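PDB 1Z0I: Ras-related protein Rab-21 from Homo sapiens, which belongs to the Rab group of the Ras family, small guanine-nucleotide-binding proteins with the P-loop NTPase fold, and holds guanosine-5'-diphosphate in this crystal. Local coordinates for residues A[6-11]-A[77-82]; A[23-28]-A[151-156]; A[84-89]-A[114-119]. All blocks are in the same frame, centred on the assembly; numbering follows the deposited sequence.

Contact 1 (A[6-11]-A[77-82]); sequences SFKVVL and RDSNGA
The carbonyl oxygen K8 O receives two backbone N-H groups from consecutive residues. N80 N lies 2.8 Å from K8 O with an N-H...O angle of 165°, and G81 N lies 3.2 Å from it at 171°, so both bonds are nearly straight although they share one acceptor. This double grip marks where a loop joins the parallel part of the mixed P-loop-fold sheet. From there on, V9 pairs with G81 and V10 with A82 in parallel bridges between strands 5-12 and 81-87. The next rung is looser: V10 N to G81 O is 3.4 Å, a weak bond, backed by a CA-H...O contact from V9 to the same oxygen.

K8 fastens the incoming loop with its side chain. CG stands anti to the backbone N (chi1 177°) and the rest of the chain is extended, which carries the ammonium alongside S79 to R77, with K8 NZ 2.7 Å from R77 O. A water accepts from K8 NZ at 3.2 Å and makes a weak bond to D78, and Y75 O is a further acceptor for NZ. W60 adds a cation-pi contact. The methylenes below NZ brush S79, whose hydroxyl is turned to Y76 O.

At the outer end, the F7 ring and the N80 side-chain amide stand roughly at right angles, the amide reaching the ring's edge rather than its face. On the face that carries V10 and A82, V10 divides its branches between two neighbours: CG2 is 4.0 Å from A82 CB, and CG1 is 3.5 Å from S79 OG.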
loop_
_atom_site.group_PDB
_atom_site.type_symbol
_atom_site.label_atom_id
_atom_site.label_comp_id
_atom_site.label_asym_id
_atom_site.label_seq_id
_atom_site.Cartn_x
_atom_site.Cartn_y
_atom_site.Cartn_z
ATOM N N SER A 6 15.782 -7.094 6.084
ATOM C CA SER A 6 14.551 -7.098 6.889
ATOM C C SER A 6 13.835 -5.755 6.833
ATOM O O SER A 6 14.344 -4.766 7.368
ATOM C CB SER A 6 14.849 -7.468 8.334
ATOM O OG SER A 6 14.589 -8.837 8.560
ATOM N N PHE A 7 12.666 -5.729 6.184
ATOM C CA PHE A 7 11.892 -4.488 6.013
ATOM C C PHE A 7 10.532 -4.471 6.715
ATOM O O PHE A 7 9.847 -5.497 6.779
ATOM C CB PHE A 7 11.702 -4.141 4.528
ATOM C CG PHE A 7 12.986 -3.903 3.790
ATOM C CD1 PHE A 7 13.310 -4.672 2.676
ATOM C CD2 PHE A 7 13.894 -2.918 4.222
ATOM C CE1 PHE A 7 14.498 -4.458 1.997
ATOM C CE2 PHE A 7 15.087 -2.701 3.542
ATOM C CZ PHE A 7 15.393 -3.470 2.433
ATOM N N LYS A 8 10.152 -3.306 7.229
ATOM C CA LYS A 8 8.809 -3.089 7.780
ATOM C C LYS A 8 7.992 -2.137 6.901
ATOM O O LYS A 8 8.478 -1.060 6.525
ATOM C CB LYS A 8 8.848 -2.560 9.217
ATOM C CG LYS A 8 7.459 -2.261 9.747
ATOM C CD LYS A 8 7.424 -1.994 11.234
ATOM C CE LYS A 8 6.084 -1.386 11.619
ATOM N NZ LYS A 8 6.012 -0.996 13.038
ATOM N N VAL A 9 6.756 -2.545 6.591
ATOM C CA VAL A 9 5.858 -1.789 5.715
ATOM C C VAL A 9 4.468 -1.596 6.352
ATOM O O VAL A 9 3.863 -2.546 6.842
ATOM C CB VAL A 9 5.765 -2.455 4.312
ATOM C CG1 VAL A 9 4.666 -1.792 3.430
ATOM C CG2 VAL A 9 7.143 -2.419 3.604
ATOM N N VAL A 10 3.992 -0.354 6.354
ATOM C CA VAL A 10 2.678 0.010 6.910
ATOM C C VAL A 10 1.667 0.406 5.831
ATOM O O VAL A 10 2.022 1.058 4.839
ATOM C CB VAL A 10 2.743 1.167 7.961
ATOM C CG1 VAL A 10 3.320 0.678 9.280
ATOM C CG2 VAL A 10 3.506 2.368 7.428
ATOM N N LEU A 11 0.412 0.012 6.054
ATOM C CA LEU A 11 -0.694 0.352 5.175
ATOM C C LEU A 11 -1.528 1.473 5.789
ATOM O O LEU A 11 -1.876 1.431 6.974
ATOM C CB LEU A 11 -1.564 -0.892 4.886
ATOM C CG LEU A 11 -1.294 -1.646 3.580
ATOM C CD1 LEU A 11 0.035 -2.428 3.591
ATOM C CD2 LEU A 11 -2.417 -2.572 3.319
ATOM N N ARG A 77 6.436 3.008 14.163
ATOM C CA ARG A 77 7.812 2.727 14.602
ATOM C C ARG A 77 8.591 1.747 13.703
ATOM O O ARG A 77 8.128 0.631 13.451
ATOM C CB ARG A 77 7.773 2.192 16.043
ATOM C CG ARG A 77 9.115 2.050 16.746
ATOM C CD ARG A 77 8.942 1.381 18.126
ATOM N NE ARG A 77 8.017 2.133 18.969
ATOM C CZ ARG A 77 7.370 1.638 20.024
ATOM N NH1 ARG A 77 7.531 0.368 20.372
ATOM N NH2 ARG A 77 6.536 2.424 20.716
ATOM N N ASP A 78 9.768 2.189 13.243
ATOM C CA ASP A 78 10.768 1.367 12.504
ATOM C C ASP A 78 10.358 0.967 11.072
ATOM O O ASP A 78 10.881 -0.001 10.519
ATOM C CB ASP A 78 11.185 0.110 13.293
ATOM C CG ASP A 78 11.596 0.408 14.725
ATOM O OD1 ASP A 78 12.482 1.257 14.936
ATOM O OD2 ASP A 78 11.034 -0.226 15.646
ATOM N N SER A 79 9.433 1.717 10.479
ATOM C CA SER A 79 8.959 1.434 9.128
ATOM C C SER A 79 9.958 1.917 8.115
ATOM O O SER A 79 10.571 2.980 8.299
ATOM C CB SER A 79 7.626 2.111 8.871
ATOM O OG SER A 79 6.671 1.663 9.800
ATOM N N ASN A 80 10.111 1.124 7.058
ATOM C CA ASN A 80 11.016 1.413 5.950
ATOM C C ASN A 80 10.241 1.884 4.713
ATOM O O ASN A 80 10.717 2.750 3.980
ATOM C CB ASN A 80 11.866 0.177 5.591
ATOM C CG ASN A 80 12.679 -0.351 6.770
ATOM O OD1 ASN A 80 13.624 0.299 7.244
ATOM N ND2 ASN A 80 12.326 -1.535 7.239
ATOM N N GLY A 81 9.060 1.295 4.484
ATOM C CA GLY A 81 8.167 1.690 3.391
ATOM C C GLY A 81 6.736 1.956 3.838
ATOM O O GLY A 81 6.338 1.573 4.937
ATOM N N ALA A 82 5.945 2.598 2.989
ATOM C CA ALA A 82 4.539 2.869 3.321
ATOM C C ALA A 82 3.613 2.783 2.092
ATOM O O ALA A 82 3.953 3.272 1.008
ATOM C CB ALA A 82 4.397 4.228 4.007
HETATM O O HOH W 1 8.313 -2.255 14.919
#

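Contact 2 (A[23-28]-A[151-156]); sequences VLRYCE and KQNKGI. With GDP (guanosine-5'-diphosphate), chain C.
The guanidinium of R25 and the carboxamide of N153 are stacked with their planes only 2° apart, although the two side chains run across each other at a slant. The overlap is displaced: N153 CB lies 3.7 Å above the guanidinium plane, toward its rim, while the amide itself sits beside the aliphatic stem, with N153 OD1 3.5 Å from R25 CG. The R25 chain bends at chi2 and chi3, and in this shape one guanidinium face lies against N153 CB. N153 has a left-handed backbone conformation (phi 57°), and with K154 it forms a G1 beta bulge opposite S149; the N153 side chain is directed at the helix.

At the guanidinium edge lies the carbonyl of K151: R25 NH2 is 2.7 Å from K151 O, but the N-H...O angle of 119° makes this a weak, bent bond. The firmer partners are A150 O, which accepts from NE, and N29 OD1, which accepts from NH1. One arginine therefore ties the loop at two successive carbonyls, with a face and an edge both engaged.

That loop borders the nucleotide. K151 CB lies 3.5 Å from N1 of GDP, and its extended chain runs on past the N1 and N2 edge, to one side of the base plane, while K151 N makes a weak 3.5 Å bond to GDP O6.

A small apolar patch completes the contact. I156 CG2 meets Y26 CB at 3.9 Å, and I156 CD1 reaches the R25 stem. I156 opens helix 156-169, with G155 at its N-cap. The Y26 ring stacks on F160 of that helix, and the Y26 side chain touches L48 of strand 43-50 and I59 of strand 53-60, so helix 19-28 is seated against both the C-terminal helix and the sheet.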
loop_
_atom_site.group_PDB
_atom_site.type_symbol
_atom_site.label_atom_id
_atom_site.label_comp_id
_atom_site.label_asym_id
_atom_site.label_seq_id
_atom_site.Cartn_x
_atom_site.Cartn_y
_atom_site.Cartn_z
ATOM N N VAL A 23 -3.359 -6.913 1.655
ATOM C CA VAL A 23 -2.426 -7.758 2.404
ATOM C C VAL A 23 -2.862 -9.228 2.334
ATOM O O VAL A 23 -2.042 -10.103 2.105
ATOM C CB VAL A 23 -2.108 -7.231 3.857
ATOM C CG1 VAL A 23 -3.362 -6.900 4.633
ATOM C CG2 VAL A 23 -1.255 -8.215 4.627
ATOM N N LEU A 24 -4.159 -9.489 2.464
ATOM C CA LEU A 24 -4.627 -10.880 2.390
ATOM C C LEU A 24 -4.438 -11.523 1.016
ATOM O O LEU A 24 -4.149 -12.720 0.926
ATOM C CB LEU A 24 -6.065 -11.016 2.893
ATOM C CG LEU A 24 -6.112 -11.013 4.428
ATOM C CD1 LEU A 24 -7.514 -10.784 4.938
ATOM C CD2 LEU A 24 -5.523 -12.287 5.041
ATOM N N ARG A 25 -4.596 -10.727 -0.040
ATOM C CA ARG A 25 -4.395 -11.218 -1.401
ATOM C C ARG A 25 -2.914 -11.543 -1.661
ATOM O O ARG A 25 -2.590 -12.621 -2.190
ATOM C CB ARG A 25 -4.949 -10.230 -2.448
ATOM C CG ARG A 25 -4.763 -10.670 -3.918
ATOM C CD ARG A 25 -5.498 -11.985 -4.249
ATOM N NE ARG A 25 -6.748 -11.756 -4.978
ATOM C CZ ARG A 25 -7.535 -12.717 -5.471
ATOM N NH1 ARG A 25 -7.229 -14.002 -5.333
ATOM N NH2 ARG A 25 -8.649 -12.387 -6.104
ATOM N N TYR A 26 -2.027 -10.616 -1.277
ATOM C CA TYR A 26 -0.596 -10.787 -1.512
ATOM C C TYR A 26 -0.020 -11.947 -0.739
ATOM O O TYR A 26 0.801 -12.689 -1.280
ATOM C CB TYR A 26 0.197 -9.517 -1.164
ATOM C CG TYR A 26 1.691 -9.621 -1.477
ATOM C CD1 TYR A 26 2.139 -9.833 -2.790
ATOM C CD2 TYR A 26 2.656 -9.491 -0.464
ATOM C CE1 TYR A 26 3.503 -9.937 -3.087
ATOM C CE2 TYR A 26 4.033 -9.576 -0.757
ATOM C CZ TYR A 26 4.440 -9.797 -2.066
ATOM O OH TYR A 26 5.775 -9.869 -2.372
ATOM N N CYS A 27 -0.427 -12.085 0.525
ATOM C CA CYS A 27 0.170 -13.066 1.421
ATOM C C CYS A 27 -0.480 -14.449 1.388
ATOM O O CYS A 27 0.182 -15.445 1.696
ATOM C CB CYS A 27 0.237 -12.535 2.857
ATOM S SG CYS A 27 1.316 -11.059 3.078
ATOM N N GLU A 28 -1.748 -14.538 1.005
ATOM C CA GLU A 28 -2.438 -15.837 1.049
ATOM C C GLU A 28 -3.242 -16.184 -0.218
ATOM O O GLU A 28 -3.755 -17.296 -0.341
ATOM C CB GLU A 28 -3.316 -15.931 2.317
ATOM C CG GLU A 28 -2.502 -15.940 3.632
ATOM C CD GLU A 28 -3.344 -15.913 4.911
ATOM O OE1 GLU A 28 -2.780 -15.589 5.981
ATOM O OE2 GLU A 28 -4.554 -16.211 4.871
ATOM N N LYS A 151 -9.475 -7.859 -6.113
ATOM C CA LYS A 151 -10.543 -8.757 -6.520
ATOM C C LYS A 151 -10.102 -9.690 -7.633
ATOM O O LYS A 151 -10.387 -10.891 -7.569
ATOM C CB LYS A 151 -11.793 -7.960 -6.951
ATOM C CG LYS A 151 -12.940 -8.857 -7.418
ATOM C CD LYS A 151 -14.247 -8.108 -7.654
ATOM C CE LYS A 151 -15.276 -9.088 -8.236
ATOM N NZ LYS A 151 -16.523 -8.411 -8.681
ATOM N N GLN A 152 -9.399 -9.126 -8.625
ATOM C CA GLN A 152 -8.904 -9.845 -9.803
ATOM C C GLN A 152 -7.423 -10.237 -9.700
ATOM O O GLN A 152 -6.874 -10.873 -10.615
ATOM C CB GLN A 152 -9.054 -8.967 -11.042
ATOM C CG GLN A 152 -10.410 -8.330 -11.223
ATOM C CD GLN A 152 -10.551 -7.685 -12.579
ATOM O OE1 GLN A 152 -9.779 -6.797 -12.939
ATOM N NE2 GLN A 152 -11.551 -8.119 -13.340
ATOM N N ASN A 153 -6.780 -9.837 -8.602
ATOM C CA ASN A 153 -5.332 -10.014 -8.401
ATOM C C ASN A 153 -4.449 -9.372 -9.489
ATOM O O ASN A 153 -3.558 -10.020 -10.063
ATOM C CB ASN A 153 -4.980 -11.492 -8.202
ATOM C CG ASN A 153 -3.700 -11.680 -7.425
ATOM O OD1 ASN A 153 -3.055 -10.704 -7.024
ATOM N ND2 ASN A 153 -3.327 -12.941 -7.180
ATOM N N LYS A 154 -4.706 -8.100 -9.767
ATOM C CA LYS A 154 -3.925 -7.355 -10.758
ATOM C C LYS A 154 -3.107 -6.240 -10.102
ATOM O O LYS A 154 -3.635 -5.489 -9.280
ATOM C CB LYS A 154 -4.835 -6.778 -11.859
ATOM C CG LYS A 154 -5.522 -7.855 -12.719
ATOM C CD LYS A 154 -6.201 -7.274 -13.961
ATOM C CE LYS A 154 -7.169 -8.287 -14.613
ATOM N NZ LYS A 154 -6.469 -9.414 -15.320
ATOM N N GLY A 155 -1.823 -6.163 -10.464
ATOM C CA GLY A 155 -0.928 -5.061 -10.081
ATOM C C GLY A 155 -0.222 -5.194 -8.739
ATOM O O GLY A 155 0.622 -4.348 -8.378
ATOM N N ILE A 156 -0.551 -6.254 -8.000
ATOM C CA ILE A 156 -0.117 -6.404 -6.603
ATOM C C ILE A 156 1.289 -6.986 -6.441
ATOM O O ILE A 156 2.082 -6.498 -5.609
ATOM C CB ILE A 156 -1.142 -7.213 -5.765
ATOM C CG1 ILE A 156 -2.456 -6.427 -5.659
ATOM C CG2 ILE A 156 -0.576 -7.512 -4.369
ATOM C CD1 ILE A 156 -3.648 -7.273 -5.387
HETATM P PB GDP C . -10.007 -1.512 4.375
HETATM O O1B GDP C . -10.988 -0.875 5.342
HETATM O O2B GDP C . -9.137 -0.418 3.832
HETATM O O3B GDP C . -9.170 -2.553 5.087
HETATM O O3A GDP C . -10.876 -2.202 3.180
HETATM P PA GDP C . -11.281 -3.766 3.088
HETATM O O1A GDP C . -10.102 -4.657 2.687
HETATM O O2A GDP C . -11.908 -4.337 4.309
HETATM O "O5'" GDP C . -12.323 -3.803 1.875
HETATM C "C5'" GDP C . -13.578 -3.140 1.883
HETATM C "C4'" GDP C . -14.510 -3.822 0.866
HETATM O "O4'" GDP C . -14.131 -3.589 -0.498
HETATM C "C3'" GDP C . -14.558 -5.325 1.027
HETATM O "O3'" GDP C . -15.861 -5.710 0.633
HETATM C "C2'" GDP C . -13.634 -5.862 -0.032
HETATM O "O2'" GDP C . -13.969 -7.220 -0.377
HETATM C "C1'" GDP C . -13.864 -4.848 -1.146
HETATM N N9 GDP C . -12.698 -4.740 -2.054
HETATM C C8 GDP C . -11.409 -4.656 -1.684
HETATM N N7 GDP C . -10.587 -4.581 -2.761
HETATM C C5 GDP C . -11.360 -4.590 -3.853
HETATM C C6 GDP C . -11.111 -4.532 -5.307
HETATM O O6 GDP C . -9.946 -4.446 -5.758
HETATM N N1 GDP C . -12.181 -4.568 -6.116
HETATM C C2 GDP C . -13.456 -4.677 -5.650
HETATM N N2 GDP C . -14.455 -4.721 -6.567
HETATM N N3 GDP C . -13.763 -4.743 -4.319
HETATM C C4 GDP C . -12.761 -4.696 -3.393
#

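Contact 3 (A[84-89]-A[114-119]); sequences LVYDIT and LCIVGN. With GDP (guanosine-5'-diphosphate), chain C.
One face of the Y86 ring lies over the backbone of strand 113-119. G118 CA is 3.8 Å from the ring centroid, 24° off the ring normal, which is CH-pi geometry, and V117 O lies over that same face. At the ring edge, I116 CG2 comes within 4.0 Å of Y86 CE2. F94 and Y86 also meet edge-to-face. The ring reaches across because Y86 CG sits between the backbone N and carbonyl carbon (chi1 67°); G118, having no side chain, leaves its CA open to this approach.

Beneath the ring, strands 81-87 and 113-119 run parallel, 19° apart, neighbours in the parallel part of the P-loop NTPase sheet. The ladder has no gap: L84 N binds C115 O at 2.8 Å, V117 N binds L84 O, Y86 N binds V117 O at 3.0 Å, and N119 N binds Y86 O. It extends beyond the strand with I88 N to N119 O at 3.2 Å. There D87 OD1 accepts from T89 N at 3.0 Å, an Asx turn in which the donor lies above the carboxylate plane.

On the face opposite Y86, V85 packs on V117 and its CG1 touches N119 CB. N119 begins the NKxD sequence of Ras-like proteins and points at the purine, with ND2 3.2 Å from N7 of GDP. Its amide is held at both ends, ND2 donating to V17 O and OD1 accepting from T148 OG1. Those two bonds fix the rotation of the amide, consistent with a preset group that the base meets along its N7 and O6 edge.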
loop_
_atom_site.group_PDB
_atom_site.type_symbol
_atom_site.label_atom_id
_atom_site.label_comp_id
_atom_site.label_asym_id
_atom_site.label_seq_id
_atom_site.Cartn_x
_atom_site.Cartn_y
_atom_site.Cartn_z
ATOM N N LEU A 84 -0.042 3.864 0.876
ATOM C CA LEU A 84 -1.213 4.699 1.161
ATOM C C LEU A 84 -2.274 4.529 0.047
ATOM O O LEU A 84 -2.085 4.978 -1.095
ATOM C CB LEU A 84 -0.791 6.161 1.412
ATOM C CG LEU A 84 -1.804 7.305 1.501
ATOM C CD1 LEU A 84 -2.905 7.074 2.542
ATOM C CD2 LEU A 84 -1.061 8.648 1.770
ATOM N N VAL A 85 -3.386 3.879 0.399
ATOM C CA VAL A 85 -4.386 3.416 -0.575
ATOM C C VAL A 85 -5.642 4.330 -0.584
ATOM O O VAL A 85 -6.087 4.824 0.468
ATOM C CB VAL A 85 -4.750 1.924 -0.290
ATOM C CG1 VAL A 85 -5.673 1.319 -1.369
ATOM C CG2 VAL A 85 -3.475 1.080 -0.150
ATOM N N TYR A 86 -6.173 4.582 -1.781
ATOM C CA TYR A 86 -7.509 5.166 -1.937
ATOM C C TYR A 86 -8.347 4.263 -2.879
ATOM O O TYR A 86 -7.873 3.250 -3.402
ATOM C CB TYR A 86 -7.435 6.634 -2.438
ATOM C CG TYR A 86 -6.892 6.752 -3.840
ATOM C CD1 TYR A 86 -7.740 6.626 -4.958
ATOM C CD2 TYR A 86 -5.523 6.932 -4.069
ATOM C CE1 TYR A 86 -7.233 6.684 -6.247
ATOM C CE2 TYR A 86 -5.014 6.999 -5.353
ATOM C CZ TYR A 86 -5.871 6.879 -6.435
ATOM O OH TYR A 86 -5.358 6.951 -7.713
ATOM N N ASP A 87 -9.591 4.643 -3.096
ATOM C CA ASP A 87 -10.500 3.871 -3.940
ATOM C C ASP A 87 -10.780 4.713 -5.173
ATOM O O ASP A 87 -11.270 5.843 -5.077
ATOM C CB ASP A 87 -11.786 3.585 -3.143
ATOM C CG ASP A 87 -12.859 2.842 -3.944
ATOM O OD1 ASP A 87 -12.681 2.605 -5.173
ATOM O OD2 ASP A 87 -13.893 2.508 -3.312
ATOM N N ILE A 88 -10.434 4.169 -6.331
ATOM C CA ILE A 88 -10.616 4.862 -7.622
ATOM C C ILE A 88 -12.065 5.308 -7.919
ATOM O O ILE A 88 -12.276 6.229 -8.715
ATOM C CB ILE A 88 -10.035 4.029 -8.803
ATOM C CG1 ILE A 88 -10.842 2.742 -9.068
ATOM C CG2 ILE A 88 -8.576 3.707 -8.552
ATOM C CD1 ILE A 88 -11.562 2.748 -10.427
ATOM N N THR A 89 -13.038 4.657 -7.266
ATOM C CA THR A 89 -14.465 4.966 -7.422
ATOM C C THR A 89 -14.919 6.050 -6.456
ATOM O O THR A 89 -16.082 6.455 -6.489
ATOM C CB THR A 89 -15.394 3.708 -7.184
ATOM O OG1 THR A 89 -15.564 3.457 -5.774
ATOM C CG2 THR A 89 -14.860 2.449 -7.897
ATOM N N LEU A 114 7.636 5.702 -0.062
ATOM C CA LEU A 114 6.185 5.807 -0.058
ATOM C C LEU A 114 5.538 5.361 -1.386
ATOM O O LEU A 114 6.038 5.654 -2.477
ATOM C CB LEU A 114 5.763 7.235 0.328
ATOM C CG LEU A 114 4.311 7.760 0.257
ATOM C CD1 LEU A 114 3.318 6.976 1.085
ATOM C CD2 LEU A 114 4.289 9.225 0.647
ATOM N N CYS A 115 4.438 4.622 -1.266
ATOM C CA CYS A 115 3.590 4.259 -2.403
ATOM C C CYS A 115 2.217 4.931 -2.269
ATOM O O CYS A 115 1.610 4.939 -1.175
ATOM C CB CYS A 115 3.404 2.744 -2.456
ATOM S SG CYS A 115 4.951 1.782 -2.485
ATOM N N ILE A 116 1.731 5.522 -3.357
ATOM C CA ILE A 116 0.315 5.884 -3.402
ATOM C C ILE A 116 -0.406 4.979 -4.422
ATOM O O ILE A 116 0.057 4.788 -5.554
ATOM C CB ILE A 116 0.076 7.422 -3.512
ATOM C CG1 ILE A 116 0.616 8.098 -2.229
ATOM C CG2 ILE A 116 -1.414 7.749 -3.703
ATOM C CD1 ILE A 116 0.834 9.609 -2.290
ATOM N N VAL A 117 -1.507 4.374 -3.972
ATOM C CA VAL A 117 -2.105 3.226 -4.672
ATOM C C VAL A 117 -3.598 3.405 -4.931
ATOM O O VAL A 117 -4.392 3.528 -3.995
ATOM C CB VAL A 117 -1.873 1.892 -3.891
ATOM C CG1 VAL A 117 -2.489 0.672 -4.654
ATOM C CG2 VAL A 117 -0.395 1.683 -3.625
ATOM N N GLY A 118 -3.961 3.403 -6.212
ATOM C CA GLY A 118 -5.369 3.425 -6.611
ATOM C C GLY A 118 -5.887 1.996 -6.713
ATOM O O GLY A 118 -5.535 1.276 -7.656
ATOM N N ASN A 119 -6.689 1.576 -5.734
ATOM C CA ASN A 119 -7.251 0.211 -5.733
ATOM C C ASN A 119 -8.659 0.125 -6.322
ATOM O O ASN A 119 -9.377 1.139 -6.347
ATOM C CB ASN A 119 -7.227 -0.406 -4.321
ATOM C CG ASN A 119 -7.593 -1.896 -4.323
ATOM O OD1 ASN A 119 -7.015 -2.699 -5.071
ATOM N ND2 ASN A 119 -8.546 -2.269 -3.481
HETATM P PB GDP C . -10.007 -1.512 4.375
HETATM O O1B GDP C . -10.988 -0.875 5.342
HETATM O O2B GDP C . -9.137 -0.418 3.832
HETATM O O3B GDP C . -9.170 -2.553 5.087
HETATM O O3A GDP C . -10.876 -2.202 3.180
HETATM P PA GDP C . -11.281 -3.766 3.088
HETATM O O1A GDP C . -10.102 -4.657 2.687
HETATM O O2A GDP C . -11.908 -4.337 4.309
HETATM O "O5'" GDP C . -12.323 -3.803 1.875
HETATM C "C5'" GDP C . -13.578 -3.140 1.883
HETATM C "C4'" GDP C . -14.510 -3.822 0.866
HETATM O "O4'" GDP C . -14.131 -3.589 -0.498
HETATM C "C3'" GDP C . -14.558 -5.325 1.027
HETATM O "O3'" GDP C . -15.861 -5.710 0.633
HETATM C "C2'" GDP C . -13.634 -5.862 -0.032
HETATM O "O2'" GDP C . -13.969 -7.220 -0.377
HETATM C "C1'" GDP C . -13.864 -4.848 -1.146
HETATM N N9 GDP C . -12.698 -4.740 -2.054
HETATM C C8 GDP C . -11.409 -4.656 -1.684
HETATM N N7 GDP C . -10.587 -4.581 -2.761
HETATM C C5 GDP C . -11.360 -4.590 -3.853
HETATM C C6 GDP C . -11.111 -4.532 -5.307
HETATM O O6 GDP C . -9.946 -4.446 -5.758
HETATM N N1 GDP C . -12.181 -4.568 -6.116
HETATM C C2 GDP C . -13.456 -4.677 -5.650
HETATM N N2 GDP C . -14.455 -4.721 -6.567
HETATM N N3 GDP C . -13.763 -4.743 -4.319
HETATM C C4 GDP C . -12.761 -4.696 -3.393
#

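Contacts 1 and 3 share strand 81-87 and follow one another along it, their centres about 17 Å apart. They touch directly, A82 O lying 2.7 Å from C115 N in a probable hydrogen bond, so the ordering 5-12, 81-87, 113-119 is continuous through both. Contact 2 lies off the sheet, its centre about 14 Å from that of contact 3, which is nested in the chain between its two segments. These two do not touch, but both border GDP: N119 of contact 3 and K151 of contact 2 approach its base. Contact 1 is remote from the pocket, the V10 side chain being about 13 Å from GDP and also from the magnesium ion.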